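Local atomic coordinates of transcriptional regulator (Streptococcus dysgalactiae, PDB entry 4YV9), a protein that probably binds DNA as a transcriptional regulator and acts as the receptor for SHP peptide pheromones in quorum sensing. Residues Y143-L148 with K165-S170. Numbering follows the deposited sequence.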
loop_
_atom_site.group_PDB
_atom_site.type_symbol
_atom_site.label_atom_id
_atom_site.label_comp_id
_atom_site.label_asym_id
_atom_site.label_seq_id
_atom_site.Cartn_x
_atom_site.Cartn_y
_atom_site.Cartn_z
ATOM N N TYR B 143 10.067 10.611 -0.408
ATOM C CA TYR B 143 11.075 11.458 -1.076
ATOM C C TYR B 143 12.491 10.898 -0.969
ATOM O O TYR B 143 13.172 10.680 -1.984
ATOM C CB TYR B 143 11.030 12.869 -0.473
ATOM C CG TYR B 143 11.888 13.947 -1.130
ATOM C CD1 TYR B 143 11.661 14.333 -2.444
ATOM C CD2 TYR B 143 12.859 14.636 -0.400
ATOM C CE1 TYR B 143 12.385 15.351 -3.022
ATOM C CE2 TYR B 143 13.594 15.661 -0.975
ATOM C CZ TYR B 143 13.352 16.006 -2.292
ATOM O OH TYR B 143 14.060 17.021 -2.896
ATOM N N GLU B 144 12.935 10.663 0.260
ATOM C CA GLU B 144 14.303 10.211 0.485
ATOM C C GLU B 144 14.514 8.813 -0.070
ATOM O O GLU B 144 15.574 8.515 -0.625
ATOM C CB GLU B 144 14.650 10.252 1.983
ATOM C CG GLU B 144 14.804 11.657 2.552
ATOM C CD GLU B 144 13.464 12.355 2.842
ATOM O OE1 GLU B 144 12.440 11.670 3.059
ATOM O OE2 GLU B 144 13.441 13.602 2.837
ATOM N N ILE B 145 13.499 7.962 0.062
ATOM C CA ILE B 145 13.573 6.590 -0.424
ATOM C C ILE B 145 13.681 6.566 -1.954
ATOM O O ILE B 145 14.494 5.834 -2.518
ATOM C CB ILE B 145 12.329 5.760 0.032
ATOM C CG1 ILE B 145 12.278 5.643 1.558
ATOM C CG2 ILE B 145 12.346 4.364 -0.594
ATOM C CD1 ILE B 145 10.897 5.185 2.062
ATOM N N ILE B 146 12.868 7.372 -2.625
ATOM C CA ILE B 146 12.896 7.410 -4.093
ATOM C C ILE B 146 14.202 8.039 -4.611
ATOM O O ILE B 146 14.782 7.591 -5.611
ATOM C CB ILE B 146 11.682 8.176 -4.637
ATOM C CG1 ILE B 146 10.388 7.417 -4.311
ATOM C CG2 ILE B 146 11.807 8.415 -6.160
ATOM C CD1 ILE B 146 10.287 6.072 -4.964
ATOM N N LEU B 147 14.674 9.076 -3.929
ATOM C CA LEU B 147 15.958 9.665 -4.288
ATOM C C LEU B 147 17.068 8.616 -4.211
ATOM O O LEU B 147 17.820 8.431 -5.167
ATOM C CB LEU B 147 16.279 10.850 -3.389
ATOM C CG LEU B 147 15.539 12.150 -3.712
ATOM C CD1 LEU B 147 15.783 13.157 -2.598
ATOM C CD2 LEU B 147 16.006 12.706 -5.082
ATOM N N LEU B 148 17.155 7.919 -3.081
ATOM C CA LEU B 148 18.183 6.906 -2.887
ATOM C C LEU B 148 18.080 5.805 -3.927
ATOM O O LEU B 148 19.081 5.408 -4.518
ATOM C CB LEU B 148 18.099 6.286 -1.486
ATOM C CG LEU B 148 19.023 5.089 -1.244
ATOM C CD1 LEU B 148 20.451 5.565 -1.196
ATOM C CD2 LEU B 148 18.670 4.346 0.043
ATOM N N LYS B 165 21.217 1.155 5.761
ATOM C CA LYS B 165 21.042 0.924 7.199
ATOM C C LYS B 165 20.230 2.051 7.840
ATOM O O LYS B 165 19.346 1.799 8.654
ATOM C CB LYS B 165 22.394 0.800 7.922
ATOM C CG LYS B 165 23.081 -0.552 7.776
ATOM C CD LYS B 165 24.350 -0.647 8.633
ATOM C CE LYS B 165 24.021 -0.671 10.111
ATOM N NZ LYS B 165 25.239 -0.793 10.965
ATOM N N GLU B 166 20.547 3.291 7.482
ATOM C CA GLU B 166 19.793 4.434 7.980
ATOM C C GLU B 166 18.328 4.321 7.589
ATOM O O GLU B 166 17.445 4.475 8.434
ATOM C CB GLU B 166 20.386 5.743 7.460
ATOM C CG GLU B 166 21.705 6.112 8.112
ATOM C CD GLU B 166 21.661 5.973 9.620
ATOM O OE1 GLU B 166 20.873 6.691 10.274
ATOM O OE2 GLU B 166 22.410 5.130 10.153
HETATM N N MSE B 167 18.073 4.013 6.322
HETATM C CA MSE B 167 16.711 3.961 5.796
HETATM C C MSE B 167 15.850 2.870 6.430
HETATM O O MSE B 167 14.701 3.124 6.800
HETATM C CB MSE B 167 16.736 3.758 4.285
HETATM C CG MSE B 167 15.377 3.441 3.688
HETATM SE SE MSE B 167 15.598 2.909 1.802
HETATM C CE MSE B 167 16.549 1.230 2.094
ATOM N N VAL B 168 16.404 1.664 6.564
ATOM C CA VAL B 168 15.635 0.554 7.129
ATOM C C VAL B 168 15.304 0.755 8.608
ATOM O O VAL B 168 14.328 0.197 9.110
ATOM C CB VAL B 168 16.368 -0.797 6.970
ATOM C CG1 VAL B 168 16.404 -1.202 5.543
ATOM C CG2 VAL B 168 17.773 -0.725 7.529
ATOM N N THR B 169 16.100 1.559 9.303
ATOM C CA THR B 169 15.869 1.774 10.725
ATOM C C THR B 169 15.117 3.079 11.021
ATOM O O THR B 169 14.704 3.320 12.163
ATOM C CB THR B 169 17.203 1.756 11.516
ATOM O OG1 THR B 169 18.079 2.778 11.025
ATOM C CG2 THR B 169 17.893 0.402 11.367
ATOM N N SER B 170 14.887 3.884 9.992
ATOM C CA SER B 170 14.292 5.200 10.181
ATOM C C SER B 170 13.168 5.553 9.211
ATOM O O SER B 170 12.912 6.727 8.985
ATOM C CB SER B 170 15.379 6.272 10.066
ATOM O OG SER B 170 16.551 5.885 10.762
#
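Selenomethionine at Met167 reaches out from helix 157-169 and sets its selenium against two aliphatic residues one helical turn apart, Ile145 and Leu148, on helix 142-151. The closer of the two meetings is at Leu148, whose methyl CD2 lies 3.8 Å from Met167 SE, the two side chains running at a slant to each other. At Ile145 it is the branch methyl CG2 that takes part, 4.3 Å from Met167 SE. The long side chain leaves its helix with CG anti to the backbone N (chi1 170°) and stays extended through chi2, which carries selenium across to the other helix; the bend at chi3, 67°, only sets where the terminal methyl goes. Leu148 sets out from its backbone toward segment 165-170, bringing CD2 up to Met167 SE. The backbones come closest at Ile145 CA and Met167 CA, 7.4 Å apart. Val184 of helix 179-197 touches both Ile145 and Met167, while Trp140 packs on Leu148 and Met167, so the small contact belongs to a wider buried apolar cluster. Helix 142-151 also presents Ile146 to the bound peptide, while Ile145 and Leu148 meet helix 157-169.

The looser side is the C-terminal part of segment 165-170, where Thr169 is exposed and Ser170 partly so. There Ser170 OG donates to Glu166 O at 2.9 Å, the donor tilted 19° from the carbonyl plane, and the backbone of Ser170 bonds to Trp140, tying Ser170 to the loop ahead of helix 142-151. Successive helices packed in this way suit the TPR-like C-terminal repeat domain of an Rgg regulator. Between the two segments the chemistry is purely apolar, which implies a contact resting on fit and burial, with polar anchoring supplied alongside by the Ser170-Trp140 backbone bond.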